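Local coordinates for mitotic checkpoint control protein kinase BUB1 (Drosophila melanogaster, PDB 6JKK) that probably acts as an ATP-binding protein kinase of the mitotic checkpoint at kinetochores, phosphorylating CENP-E during the switch to end-on capture of spindle microtubules, at residues G177-D182 with F208-M214; L231-I235 with L247-G251; Y157-H161 with A320-K324; M290-I294 with L313-L317; H39-L43 with K85-P89. All blocks are in the same frame, centred on the assembly; numbering follows the deposited sequence.

Overall arrangement
The five contacts run through both lobes of the protein kinase domain. Interaction 5, first along the chain, fixes the loop 39-43 on strand 80-87 of the N-lobe sheet. Interaction 3 opens next and closes last, so interactions 1, 2 and 4 follow one another within its span. Interactions 1 and 2, centres about 13 Å apart, touch where the carboxylate of Asp-248 accepts hydrogen bonds from the backbone N of His-180 and Ala-181. Interactions 3 and 4 share helix 310-322, centres about 11 Å apart, in the helical C-lobe, far from the N-lobe sheet. About 43 Å separates the centres of interactions 3 and 5. Interaction 1 lies near the cleft, close to the predicted ATP-binding Lys-85 of interaction 5.

Interaction 1. Residues G177-D182 with F208-M214; sequences GIIHAD and FGVSIDM
Ile-179 and Ile-212 face each other as the antiparallel hydrogen-bonded pair of a two-stranded ribbon, Ile-179 N to Ile-212 O 2.9 Å and Ile-212 N to Ile-179 O 2.8 Å. Gly-177, which ends helix 156-175 in a Schellman motif, adds a third backbone bond, its O taking Met-214 N at 2.8 Å. Other bonds converge on the carbonyl of His-180: Ser-211 OG donates to His-180 O from well off the C=O direction (3.0 Å), and water 1 links the same oxygen to Val-210 N. With CG opposite the backbone N (chi1 179°), the His-180 imidazole reaches Phe-208 in an offset edge-to-face pair, planes at 63°, CD2 of His-180 3.5 Å from CE1 of Phe-208. Its rotation is fixed, for ND1 accepts Asp-182 N and NE2 bonds Ile-206 O. Among apolar contacts, CD1 of Ile-179 reaches SD of Met-214 at 3.7 Å. The segments carry the His-Ala-Asp form of the kinase HRD motif and the Phe-Gly of DFG; the ring pair corresponds to their regulatory-spine members, as in other kinases. Phe-208 packs against Ile-97 and Ile-101 of helix 92-104, His-180 against Leu-173 of helix 156-175, and Asp-248 of helix 246-261 holds the HRD backbone.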
# COMPACT_ATOMS: atom_id res chain seq x y z
N GLY A 177 -6.61 -12.44 4.53
CA GLY A 177 -7.84 -11.88 5.07
C GLY A 177 -7.72 -10.43 5.51
O GLY A 177 -8.46 -9.96 6.39
N ILE A 178 -6.79 -9.71 4.90
CA ILE A 178 -6.58 -8.30 5.23
C ILE A 178 -6.89 -7.40 4.03
O ILE A 178 -6.44 -7.66 2.91
CB ILE A 178 -5.13 -8.05 5.71
CG1 ILE A 178 -4.81 -8.94 6.92
CG2 ILE A 178 -4.91 -6.56 6.05
CD1 ILE A 178 -5.30 -8.37 8.24
N ILE A 179 -7.69 -6.35 4.26
CA ILE A 179 -7.92 -5.32 3.26
C ILE A 179 -7.11 -4.10 3.66
O ILE A 179 -7.27 -3.59 4.77
CB ILE A 179 -9.42 -4.97 3.15
CG1 ILE A 179 -10.23 -6.22 2.79
CG2 ILE A 179 -9.65 -3.88 2.10
CD1 ILE A 179 -11.73 -6.09 3.03
N HIS A 180 -6.21 -3.64 2.79
CA HIS A 180 -5.37 -2.50 3.13
C HIS A 180 -6.22 -1.25 3.34
O HIS A 180 -6.01 -0.49 4.29
CB HIS A 180 -4.32 -2.25 2.03
CG HIS A 180 -3.43 -1.08 2.31
ND1 HIS A 180 -3.82 0.22 2.10
CD2 HIS A 180 -2.17 -1.02 2.81
CE1 HIS A 180 -2.85 1.04 2.45
NE2 HIS A 180 -1.83 0.31 2.88
N ALA A 181 -7.18 -1.06 2.43
CA ALA A 181 -8.22 -0.03 2.52
C ALA A 181 -7.80 1.41 2.21
O ALA A 181 -8.63 2.31 2.22
CB ALA A 181 -8.97 -0.12 3.88
N ASP A 182 -6.52 1.63 1.91
CA ASP A 182 -6.08 2.95 1.47
C ASP A 182 -4.97 2.81 0.43
O ASP A 182 -3.94 3.48 0.50
CB ASP A 182 -5.59 3.79 2.67
CG ASP A 182 -5.48 5.28 2.36
OD1 ASP A 182 -6.15 5.76 1.42
OD2 ASP A 182 -4.71 5.96 3.07
N PHE A 208 -0.69 0.70 7.17
CA PHE A 208 -1.86 -0.12 7.46
C PHE A 208 -2.75 0.51 8.53
O PHE A 208 -3.45 -0.20 9.26
CB PHE A 208 -1.41 -1.52 7.87
CG PHE A 208 -0.62 -2.22 6.81
CD1 PHE A 208 -1.26 -2.83 5.74
CD2 PHE A 208 0.77 -2.25 6.87
CE1 PHE A 208 -0.54 -3.47 4.74
CE2 PHE A 208 1.51 -2.89 5.88
CZ PHE A 208 0.85 -3.50 4.81
N GLY A 209 -2.73 1.83 8.59
CA GLY A 209 -3.41 2.57 9.65
C GLY A 209 -4.93 2.44 9.69
O GLY A 209 -5.53 2.60 10.75
N VAL A 210 -5.54 2.15 8.55
CA VAL A 210 -6.99 1.96 8.50
C VAL A 210 -7.37 0.63 7.86
O VAL A 210 -8.45 0.48 7.30
CB VAL A 210 -7.71 3.12 7.76
CG1 VAL A 210 -7.53 4.42 8.52
CG2 VAL A 210 -7.20 3.27 6.32
N SER A 211 -6.47 -0.35 7.95
CA SER A 211 -6.71 -1.64 7.30
C SER A 211 -7.84 -2.40 7.99
O SER A 211 -8.22 -2.07 9.12
CB SER A 211 -5.43 -2.48 7.26
OG SER A 211 -4.46 -1.86 6.42
N ILE A 212 -8.38 -3.41 7.30
CA ILE A 212 -9.50 -4.19 7.82
C ILE A 212 -9.11 -5.65 7.96
O ILE A 212 -8.60 -6.24 7.01
CB ILE A 212 -10.70 -4.08 6.87
CG1 ILE A 212 -11.14 -2.62 6.71
CG2 ILE A 212 -11.86 -4.96 7.35
CD1 ILE A 212 -12.14 -2.42 5.59
N ASP A 213 -9.34 -6.24 9.13
CA ASP A 213 -9.07 -7.66 9.32
C ASP A 213 -10.37 -8.46 9.22
O ASP A 213 -11.19 -8.44 10.13
CB ASP A 213 -8.38 -7.93 10.67
CG ASP A 213 -8.01 -9.39 10.86
OD1 ASP A 213 -8.20 -10.20 9.92
OD2 ASP A 213 -7.51 -9.73 11.95
N MET A 214 -10.54 -9.16 8.10
CA MET A 214 -11.76 -9.92 7.85
C MET A 214 -11.90 -11.13 8.78
O MET A 214 -13.01 -11.65 8.95
CB MET A 214 -11.81 -10.38 6.39
CG MET A 214 -11.88 -9.23 5.39
SD MET A 214 -13.36 -8.22 5.60
CE MET A 214 -14.61 -9.34 4.98
O HOH W 1 -4.38 1.56 5.75

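Interaction 2. Residues L231-I235 with L247-G251; sequences LFKCI and LDLYG
Tyr-250 swings its ring out from helix 246-261 toward Cys-234 because CG lies opposite the backbone N (chi1 176°), and one face of the ring lies against the backbone of Lys-233 and Cys-234. Cys-234 has its sulfur tucked between backbone N and carbonyl carbon (chi1 70°), which turns SG toward Leu-247 CD1; its CA lies over the ring and its CB over the ring's inner end. The CA of Cys-234 sits almost on the ring normal, 3.7 Å from the centroid of Tyr-250, a CH-pi contact over the face. CB of Cys-234 rests 3.7 Å from CG of Tyr-250, and CD1 of Leu-247 closes on the same CB at 3.9 Å. Farther along, the peptide carbon of Lys-233 lies over the same face near the rim. The phenol oxygen OH of Tyr-250 is 3.1 Å from Leu-231 O, which lies in the ring plane, and 3.1 Å from Lys-233 O; which of them takes the proton is not settled. Arg-238 adds weak bonds to this OH and to Lys-233 O. Val-267 of strand 267-269 and Leu-299 of helix 288-299 also touch the Tyr-250 side chain. The loop belongs to the stretch between the DFG motif and helix 246-261, which holds the activation segment in kinases. One tyrosine thus serves the loop twice, its hydroxyl meeting backbone carbonyls while its face takes the CA-H of Cys-234.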
# COMPACT_ATOMS: atom_id res chain seq x y z
N LEU A 231 -13.43 10.97 -5.29
CA LEU A 231 -12.22 10.38 -5.87
C LEU A 231 -11.90 9.02 -5.24
O LEU A 231 -11.39 8.12 -5.92
CB LEU A 231 -11.02 11.31 -5.73
CG LEU A 231 -9.66 10.72 -6.16
CD1 LEU A 231 -9.68 10.32 -7.63
CD2 LEU A 231 -8.50 11.65 -5.87
N PHE A 232 -12.21 8.86 -3.96
CA PHE A 232 -11.88 7.63 -3.25
C PHE A 232 -13.06 6.66 -3.13
O PHE A 232 -12.95 5.60 -2.52
CB PHE A 232 -11.27 7.93 -1.88
CG PHE A 232 -9.89 8.52 -1.96
CD1 PHE A 232 -9.67 9.86 -1.70
CD2 PHE A 232 -8.81 7.73 -2.33
CE1 PHE A 232 -8.40 10.41 -1.79
CE2 PHE A 232 -7.53 8.26 -2.43
CZ PHE A 232 -7.33 9.60 -2.16
N LYS A 233 -14.19 7.04 -3.72
CA LYS A 233 -15.34 6.15 -3.81
C LYS A 233 -15.04 4.99 -4.76
O LYS A 233 -14.84 5.21 -5.96
CB LYS A 233 -16.56 6.89 -4.36
CG LYS A 233 -17.47 7.56 -3.34
CD LYS A 233 -18.74 7.99 -4.06
CE LYS A 233 -19.73 8.66 -3.13
NZ LYS A 233 -20.91 9.16 -3.92
N CYS A 234 -15.00 3.76 -4.25
CA CYS A 234 -14.93 2.60 -5.14
C CYS A 234 -16.29 2.44 -5.84
O CYS A 234 -17.24 3.17 -5.53
CB CYS A 234 -14.49 1.32 -4.41
SG CYS A 234 -15.69 0.60 -3.23
N ILE A 235 -16.37 1.51 -6.79
CA ILE A 235 -17.56 1.39 -7.63
C ILE A 235 -18.82 1.05 -6.82
O ILE A 235 -19.91 1.57 -7.09
CB ILE A 235 -17.33 0.36 -8.75
CG1 ILE A 235 -16.17 0.81 -9.64
CG2 ILE A 235 -18.59 0.20 -9.60
CD1 ILE A 235 -16.32 2.23 -10.13
N LEU A 247 -12.51 -2.74 -2.62
CA LEU A 247 -11.95 -1.43 -2.26
C LEU A 247 -10.46 -1.35 -2.60
O LEU A 247 -9.98 -0.32 -3.10
CB LEU A 247 -12.17 -1.13 -0.77
CG LEU A 247 -11.74 0.25 -0.28
CD1 LEU A 247 -12.51 1.34 -1.01
CD2 LEU A 247 -11.92 0.41 1.22
N ASP A 248 -9.74 -2.43 -2.32
CA ASP A 248 -8.32 -2.50 -2.64
C ASP A 248 -8.09 -2.62 -4.14
O ASP A 248 -7.16 -2.03 -4.68
CB ASP A 248 -7.69 -3.70 -1.94
CG ASP A 248 -7.26 -3.39 -0.53
OD1 ASP A 248 -7.46 -2.24 -0.10
OD2 ASP A 248 -6.72 -4.30 0.13
N LEU A 249 -8.96 -3.38 -4.81
CA LEU A 249 -8.81 -3.63 -6.24
C LEU A 249 -9.08 -2.33 -7.01
O LEU A 249 -8.46 -2.07 -8.05
CB LEU A 249 -9.73 -4.77 -6.69
CG LEU A 249 -9.50 -6.09 -5.94
CD1 LEU A 249 -10.33 -7.22 -6.52
CD2 LEU A 249 -8.03 -6.48 -5.93
N TYR A 250 -9.97 -1.51 -6.47
CA TYR A 250 -10.19 -0.17 -7.00
C TYR A 250 -8.92 0.66 -6.82
O TYR A 250 -8.48 1.33 -7.76
CB TYR A 250 -11.38 0.49 -6.30
CG TYR A 250 -11.65 1.92 -6.71
CD1 TYR A 250 -12.44 2.20 -7.81
CD2 TYR A 250 -11.11 2.98 -5.99
CE1 TYR A 250 -12.69 3.51 -8.19
CE2 TYR A 250 -11.35 4.28 -6.36
CZ TYR A 250 -12.14 4.54 -7.46
OH TYR A 250 -12.38 5.84 -7.82
N GLY A 251 -8.34 0.61 -5.62
CA GLY A 251 -7.11 1.34 -5.34
C GLY A 251 -5.97 0.93 -6.25
O GLY A 251 -5.19 1.79 -6.72

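Interaction 3. Residues Y157-H161 with A320-K324; sequences YVVMH and ALAEK
Tyr-157 turns the edge of its ring toward Ala-320, whose carbonyl oxygen O lies in the ring plane 3.6 Å from CE2 of Tyr-157; water 2 meets the same edge. One face is covered from within its own helix, CE of Met-160 standing 3.5 Å above the plane over the centre of the Tyr-157 ring. The contact is helix packing in the C-lobe of the kinase fold, where the start of helix 156-175 meets the end of helix 310-322. Leu-321 inserts its isobutyl group alongside the tyrosine, the two side chains sliding past each other in opposite directions. Its CD2 lies 3.6 Å from Tyr-157 O and 4.1 Å from CB of Met-160. The methionine keeps its chain extended beyond CG (chi2 -175°), which carries SD to 3.8 Å from CB of Ala-320. Met-290 and Gln-287 also border the Met-160 side chain, while Val-328 of helix 325-339 packs on both Tyr-157 and Leu-321. Water 2 donates to Ala-320 O; its separation from Tyr-157 OH is too short to be trusted. At the outer end, Lys-324, in the N-cap position of that last helix, crosses the phenol at about a right angle, and its NZ donates to Tyr-157 OH at 3.0 Å.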
# COMPACT_ATOMS: atom_id res chain seq x y z
N TYR A 157 5.89 -0.68 -20.43
CA TYR A 157 6.34 -2.01 -20.02
C TYR A 157 6.91 -2.02 -18.60
O TYR A 157 6.73 -2.99 -17.86
CB TYR A 157 7.30 -2.60 -21.05
CG TYR A 157 6.57 -3.04 -22.30
CD1 TYR A 157 6.22 -2.13 -23.29
CD2 TYR A 157 6.18 -4.36 -22.46
CE1 TYR A 157 5.53 -2.53 -24.42
CE2 TYR A 157 5.49 -4.77 -23.58
CZ TYR A 157 5.17 -3.85 -24.55
OH TYR A 157 4.47 -4.27 -25.67
N VAL A 158 7.55 -0.92 -18.20
CA VAL A 158 7.94 -0.77 -16.80
C VAL A 158 6.68 -0.77 -15.92
O VAL A 158 6.67 -1.39 -14.85
CB VAL A 158 8.78 0.51 -16.56
CG1 VAL A 158 9.00 0.73 -15.08
CG2 VAL A 158 10.12 0.39 -17.26
N VAL A 159 5.62 -0.11 -16.38
CA VAL A 159 4.37 -0.11 -15.62
C VAL A 159 3.77 -1.52 -15.54
O VAL A 159 3.27 -1.92 -14.48
CB VAL A 159 3.34 0.90 -16.17
CG1 VAL A 159 2.05 0.86 -15.36
CG2 VAL A 159 3.92 2.33 -16.17
N MET A 160 3.85 -2.28 -16.63
CA MET A 160 3.36 -3.66 -16.60
C MET A 160 4.10 -4.47 -15.54
O MET A 160 3.50 -5.28 -14.82
CB MET A 160 3.55 -4.35 -17.95
CG MET A 160 2.80 -3.72 -19.08
SD MET A 160 3.05 -4.78 -20.51
CE MET A 160 2.62 -3.60 -21.79
N HIS A 161 5.42 -4.27 -15.47
CA HIS A 161 6.25 -5.01 -14.51
C HIS A 161 5.87 -4.67 -13.07
O HIS A 161 5.71 -5.56 -12.22
CB HIS A 161 7.73 -4.69 -14.75
CG HIS A 161 8.68 -5.69 -14.16
ND1 HIS A 161 8.87 -5.82 -12.80
CD2 HIS A 161 9.51 -6.59 -14.74
CE1 HIS A 161 9.76 -6.77 -12.57
NE2 HIS A 161 10.17 -7.24 -13.73
N ALA A 320 2.49 -10.21 -22.17
CA ALA A 320 2.81 -9.00 -22.91
C ALA A 320 4.29 -8.67 -22.75
O ALA A 320 4.95 -8.28 -23.72
CB ALA A 320 1.94 -7.84 -22.44
N LEU A 321 4.79 -8.79 -21.53
CA LEU A 321 6.21 -8.57 -21.25
C LEU A 321 7.08 -9.53 -22.07
O LEU A 321 8.15 -9.16 -22.56
CB LEU A 321 6.49 -8.73 -19.75
CG LEU A 321 6.00 -7.57 -18.87
CD1 LEU A 321 5.88 -8.00 -17.41
CD2 LEU A 321 6.94 -6.37 -18.98
N ALA A 322 6.59 -10.76 -22.23
CA ALA A 322 7.33 -11.78 -22.97
C ALA A 322 7.44 -11.51 -24.48
O ALA A 322 8.35 -12.03 -25.13
CB ALA A 322 6.72 -13.15 -22.72
N GLU A 323 6.52 -10.72 -25.03
CA GLU A 323 6.54 -10.42 -26.47
C GLU A 323 7.71 -9.52 -26.85
O GLU A 323 8.11 -9.45 -28.01
CB GLU A 323 5.23 -9.77 -26.92
CG GLU A 323 3.98 -10.63 -26.78
CD GLU A 323 3.89 -11.74 -27.81
OE1 GLU A 323 4.72 -11.78 -28.75
OE2 GLU A 323 2.98 -12.58 -27.67
N LYS A 324 8.26 -8.81 -25.87
CA LYS A 324 9.30 -7.83 -26.14
C LYS A 324 10.42 -7.88 -25.12
O LYS A 324 10.76 -6.86 -24.53
CB LYS A 324 8.70 -6.42 -26.19
CG LYS A 324 7.80 -6.18 -27.38
CD LYS A 324 7.33 -4.74 -27.41
CE LYS A 324 6.43 -4.49 -28.61
NZ LYS A 324 5.45 -3.40 -28.34
O HOH W 2 3.76 -6.69 -25.69

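Interaction 4. Residues M290-I294 with L313-L317; sequences MWENI and LRTQL
Two nearly antiparallel helices of the kinase C-lobe, 288-299 and 310-322, pack side by side here, with Met-290 and Ile-294 facing Leu-317; the axes of the short segments approach to 10.5 Å and their directions differ by 167°. Leu-317 is the hub of the apolar half. Its CD2 lies 3.6 Å from CD1 of Ile-294 and 3.7 Å from CE of Met-290, both side chains meeting it at about a right angle, and it also reaches over one face of the Trp-291 ring. Met-290 bends at its last torsion (chi3 75°), which folds its CE back to 3.5 Å above the plane of Trp-291, near the rim. One turn earlier in helix 310-322, CD2 of Leu-313 touches CG1 of Ile-294 at 4.2 Å. The polar half is a single amide pair. Asn-293 ND2 donates to Gln-316 OE1 at 3.3 Å along a fairly straight N-H (164°); the acceptor lies in the amide plane of Asn-293, whereas the donor is tilted out of the carbonyl plane of Gln-316, the two amides being steeply turned against each other. Asn-293 OD1 is taken by Arg-296, and Trp-291 NE1 by Glu-156. Leu-167 of helix 156-175 and Met-256 of helix 246-261 border the apolar side. The helices are thus held mainly by packed apolar side chains, while one long amide bond, at a partly exposed border, adds a directional link.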
# COMPACT_ATOMS: atom_id res chain seq x y z
N MET A 290 -5.34 -5.56 -23.39
CA MET A 290 -4.85 -6.06 -22.10
C MET A 290 -5.18 -5.11 -20.96
O MET A 290 -5.74 -5.53 -19.94
CB MET A 290 -3.34 -6.31 -22.14
CG MET A 290 -2.78 -6.75 -20.79
SD MET A 290 -0.99 -6.60 -20.70
CE MET A 290 -0.82 -4.82 -20.53
N TRP A 291 -4.83 -3.84 -21.12
CA TRP A 291 -5.09 -2.85 -20.08
C TRP A 291 -6.59 -2.71 -19.83
O TRP A 291 -7.03 -2.62 -18.69
CB TRP A 291 -4.49 -1.49 -20.43
CG TRP A 291 -3.00 -1.43 -20.27
CD1 TRP A 291 -2.07 -1.23 -21.26
CD2 TRP A 291 -2.26 -1.58 -19.05
NE1 TRP A 291 -0.80 -1.25 -20.73
CE2 TRP A 291 -0.89 -1.46 -19.37
CE3 TRP A 291 -2.62 -1.80 -17.72
CZ2 TRP A 291 0.12 -1.56 -18.41
CZ3 TRP A 291 -1.62 -1.90 -16.76
CH2 TRP A 291 -0.27 -1.78 -17.11
N GLU A 292 -7.37 -2.71 -20.91
CA GLU A 292 -8.82 -2.63 -20.77
C GLU A 292 -9.38 -3.84 -20.02
O GLU A 292 -10.27 -3.69 -19.18
CB GLU A 292 -9.50 -2.40 -22.12
CG GLU A 292 -9.25 -0.99 -22.68
CD GLU A 292 -9.96 -0.72 -24.00
OE1 GLU A 292 -10.42 -1.69 -24.64
OE2 GLU A 292 -10.05 0.46 -24.39
N ASN A 293 -8.85 -5.03 -20.31
CA ASN A 293 -9.19 -6.24 -19.54
C ASN A 293 -8.91 -6.04 -18.05
O ASN A 293 -9.77 -6.29 -17.20
CB ASN A 293 -8.39 -7.45 -20.03
CG ASN A 293 -9.01 -8.13 -21.25
OD1 ASN A 293 -10.13 -7.81 -21.66
ND2 ASN A 293 -8.29 -9.08 -21.83
N ILE A 294 -7.68 -5.62 -17.74
CA ILE A 294 -7.26 -5.43 -16.36
C ILE A 294 -8.14 -4.42 -15.62
O ILE A 294 -8.62 -4.70 -14.53
CB ILE A 294 -5.78 -5.00 -16.29
CG1 ILE A 294 -4.88 -6.11 -16.85
CG2 ILE A 294 -5.38 -4.68 -14.84
CD1 ILE A 294 -3.45 -5.65 -17.13
N LEU A 313 -4.57 -12.11 -14.12
CA LEU A 313 -4.18 -10.78 -14.58
C LEU A 313 -2.65 -10.68 -14.67
O LEU A 313 -2.12 -10.08 -15.61
CB LEU A 313 -4.75 -9.69 -13.67
CG LEU A 313 -6.27 -9.57 -13.67
CD1 LEU A 313 -6.73 -8.43 -12.78
CD2 LEU A 313 -6.78 -9.38 -15.09
N ARG A 314 -1.96 -11.28 -13.70
CA ARG A 314 -0.50 -11.29 -13.73
C ARG A 314 -0.03 -12.06 -14.96
O ARG A 314 0.90 -11.64 -15.63
CB ARG A 314 0.08 -11.91 -12.45
CG ARG A 314 -0.08 -11.05 -11.20
CD ARG A 314 0.69 -11.62 -10.01
NE ARG A 314 2.14 -11.50 -10.18
CZ ARG A 314 2.98 -12.53 -10.35
NH1 ARG A 314 2.53 -13.78 -10.33
NH2 ARG A 314 4.28 -12.31 -10.50
N THR A 315 -0.71 -13.16 -15.27
CA THR A 315 -0.39 -13.94 -16.47
C THR A 315 -0.52 -13.09 -17.74
O THR A 315 0.32 -13.17 -18.64
CB THR A 315 -1.27 -15.20 -16.56
OG1 THR A 315 -0.96 -16.06 -15.46
CG2 THR A 315 -1.01 -15.95 -17.88
N GLN A 316 -1.57 -12.27 -17.80
CA GLN A 316 -1.77 -11.42 -18.97
C GLN A 316 -0.60 -10.46 -19.14
O GLN A 316 -0.10 -10.28 -20.26
CB GLN A 316 -3.10 -10.67 -18.87
CG GLN A 316 -4.34 -11.57 -18.96
CD GLN A 316 -5.60 -10.78 -19.22
OE1 GLN A 316 -5.65 -9.96 -20.14
NE2 GLN A 316 -6.63 -11.02 -18.42
N LEU A 317 -0.17 -9.86 -18.04
CA LEU A 317 0.95 -8.93 -18.06
C LEU A 317 2.27 -9.62 -18.44
O LEU A 317 3.05 -9.07 -19.22
CB LEU A 317 1.08 -8.23 -16.70
CG LEU A 317 -0.03 -7.25 -16.36
CD1 LEU A 317 -0.09 -6.99 -14.85
CD2 LEU A 317 0.16 -5.94 -17.12

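Interaction 5. Residues H39-L43 with K85-P89; sequences HVKRL and KQERP
Gln-86 points its side chain from strand 80-87 straight at the loop 39-43, and its terminal amide meets the backbone on both sides of Arg-42. CG opposite the backbone N (chi1 -178°) and an extended chain carry the amide out to the loop. There NE2 of Gln-86 donates to Lys-41 O at 2.8 Å, the acceptor lying in the amide plane, and OE1 of Gln-86 accepts Leu-43 N at 2.8 Å. Leu-43 slides past the glutamine in the opposite direction, its CD1 reaching CB of Gln-86 at 3.6 Å, while CG1 of Val-40 comes up to NE2 of Gln-86 at 3.3 Å. Farther out, the side chains of Arg-42 and Arg-88 cross at about a right angle, yet their guanidinium groups lie flat on one another, planes at 30°. NH2 of Arg-42 sits over the centre of the Arg-88 group, 3.6 Å from its CZ. Lys-85, the predicted ATP-binding lysine, points away from the loop and pairs with Asp-207 and Glu-94, the latter salt bridge being the one that in kinases joins this strand to helix 92-104. The glutamine amide is gripped at both ends by loop backbone, which fixes its flip, whereas the stacked arginines bring like charges together near the surface, where solvent probably eases the cost.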
# COMPACT_ATOMS: atom_id res chain seq x y z
N HIS A 39 4.44 9.46 28.42
CA HIS A 39 4.33 10.56 27.47
C HIS A 39 5.35 10.44 26.34
O HIS A 39 6.56 10.36 26.59
CB HIS A 39 4.51 11.90 28.18
CG HIS A 39 4.39 13.09 27.27
ND1 HIS A 39 3.19 13.49 26.73
CD2 HIS A 39 5.33 13.95 26.80
CE1 HIS A 39 3.39 14.56 25.97
NE2 HIS A 39 4.68 14.85 25.99
N VAL A 40 4.86 10.43 25.10
CA VAL A 40 5.72 10.41 23.93
C VAL A 40 5.92 11.85 23.46
O VAL A 40 4.94 12.56 23.21
CB VAL A 40 5.08 9.59 22.79
CG1 VAL A 40 5.79 9.83 21.48
CG2 VAL A 40 5.09 8.11 23.13
N LYS A 41 7.17 12.28 23.35
CA LYS A 41 7.49 13.63 22.88
C LYS A 41 7.16 13.78 21.40
O LYS A 41 7.21 12.81 20.63
CB LYS A 41 8.97 13.96 23.09
CG LYS A 41 9.44 13.94 24.54
CD LYS A 41 10.96 14.09 24.62
CE LYS A 41 11.44 14.04 26.06
NZ LYS A 41 10.84 12.89 26.79
N ARG A 42 6.81 15.00 21.01
CA ARG A 42 6.64 15.33 19.60
C ARG A 42 7.98 15.14 18.90
O ARG A 42 9.02 15.58 19.40
CB ARG A 42 6.15 16.78 19.48
CG ARG A 42 5.60 17.16 18.12
CD ARG A 42 4.91 18.52 18.17
NE ARG A 42 3.59 18.45 18.79
CZ ARG A 42 2.44 18.55 18.12
NH1 ARG A 42 2.46 18.73 16.80
NH2 ARG A 42 1.28 18.46 18.75
N LEU A 43 7.98 14.45 17.76
CA LEU A 43 9.21 14.25 17.01
C LEU A 43 9.75 15.59 16.55
O LEU A 43 8.99 16.47 16.16
CB LEU A 43 8.96 13.35 15.80
CG LEU A 43 8.69 11.86 16.06
CD1 LEU A 43 8.27 11.16 14.77
CD2 LEU A 43 9.92 11.19 16.64
N LYS A 85 7.09 7.20 12.32
CA LYS A 85 5.74 7.70 12.12
C LYS A 85 5.06 7.95 13.45
O LYS A 85 4.87 7.01 14.25
CB LYS A 85 4.91 6.70 11.31
CG LYS A 85 3.47 7.15 11.07
CD LYS A 85 2.70 6.08 10.31
CE LYS A 85 1.26 6.49 10.06
NZ LYS A 85 0.60 5.51 9.14
N GLN A 86 4.71 9.20 13.69
CA GLN A 86 4.06 9.60 14.92
C GLN A 86 2.59 9.90 14.66
O GLN A 86 2.25 10.54 13.66
CB GLN A 86 4.73 10.85 15.48
CG GLN A 86 4.13 11.32 16.81
CD GLN A 86 5.07 12.20 17.59
OE1 GLN A 86 5.50 13.25 17.11
NE2 GLN A 86 5.41 11.78 18.80
N GLU A 87 1.71 9.42 15.54
CA GLU A 87 0.29 9.73 15.38
C GLU A 87 -0.40 9.98 16.71
O GLU A 87 -0.12 9.31 17.71
CB GLU A 87 -0.42 8.62 14.60
CG GLU A 87 -1.90 8.90 14.34
CD GLU A 87 -2.55 7.88 13.44
OE1 GLU A 87 -1.83 7.09 12.79
OE2 GLU A 87 -3.80 7.86 13.38
N ARG A 88 -1.31 10.95 16.70
CA ARG A 88 -2.20 11.24 17.83
C ARG A 88 -3.65 11.17 17.35
O ARG A 88 -3.97 11.70 16.28
CB ARG A 88 -1.91 12.64 18.40
CG ARG A 88 -0.49 12.82 18.93
CD ARG A 88 -0.16 14.28 19.23
NE ARG A 88 -0.50 15.12 18.08
CZ ARG A 88 0.33 15.37 17.07
NH1 ARG A 88 1.55 14.86 17.05
NH2 ARG A 88 -0.08 16.13 16.06
N PRO A 89 -4.52 10.47 18.10
CA PRO A 89 -4.18 9.68 19.29
C PRO A 89 -3.42 8.43 18.88
O PRO A 89 -3.28 8.15 17.70
CB PRO A 89 -5.55 9.30 19.85
CG PRO A 89 -6.44 9.27 18.66
CD PRO A 89 -5.95 10.38 17.77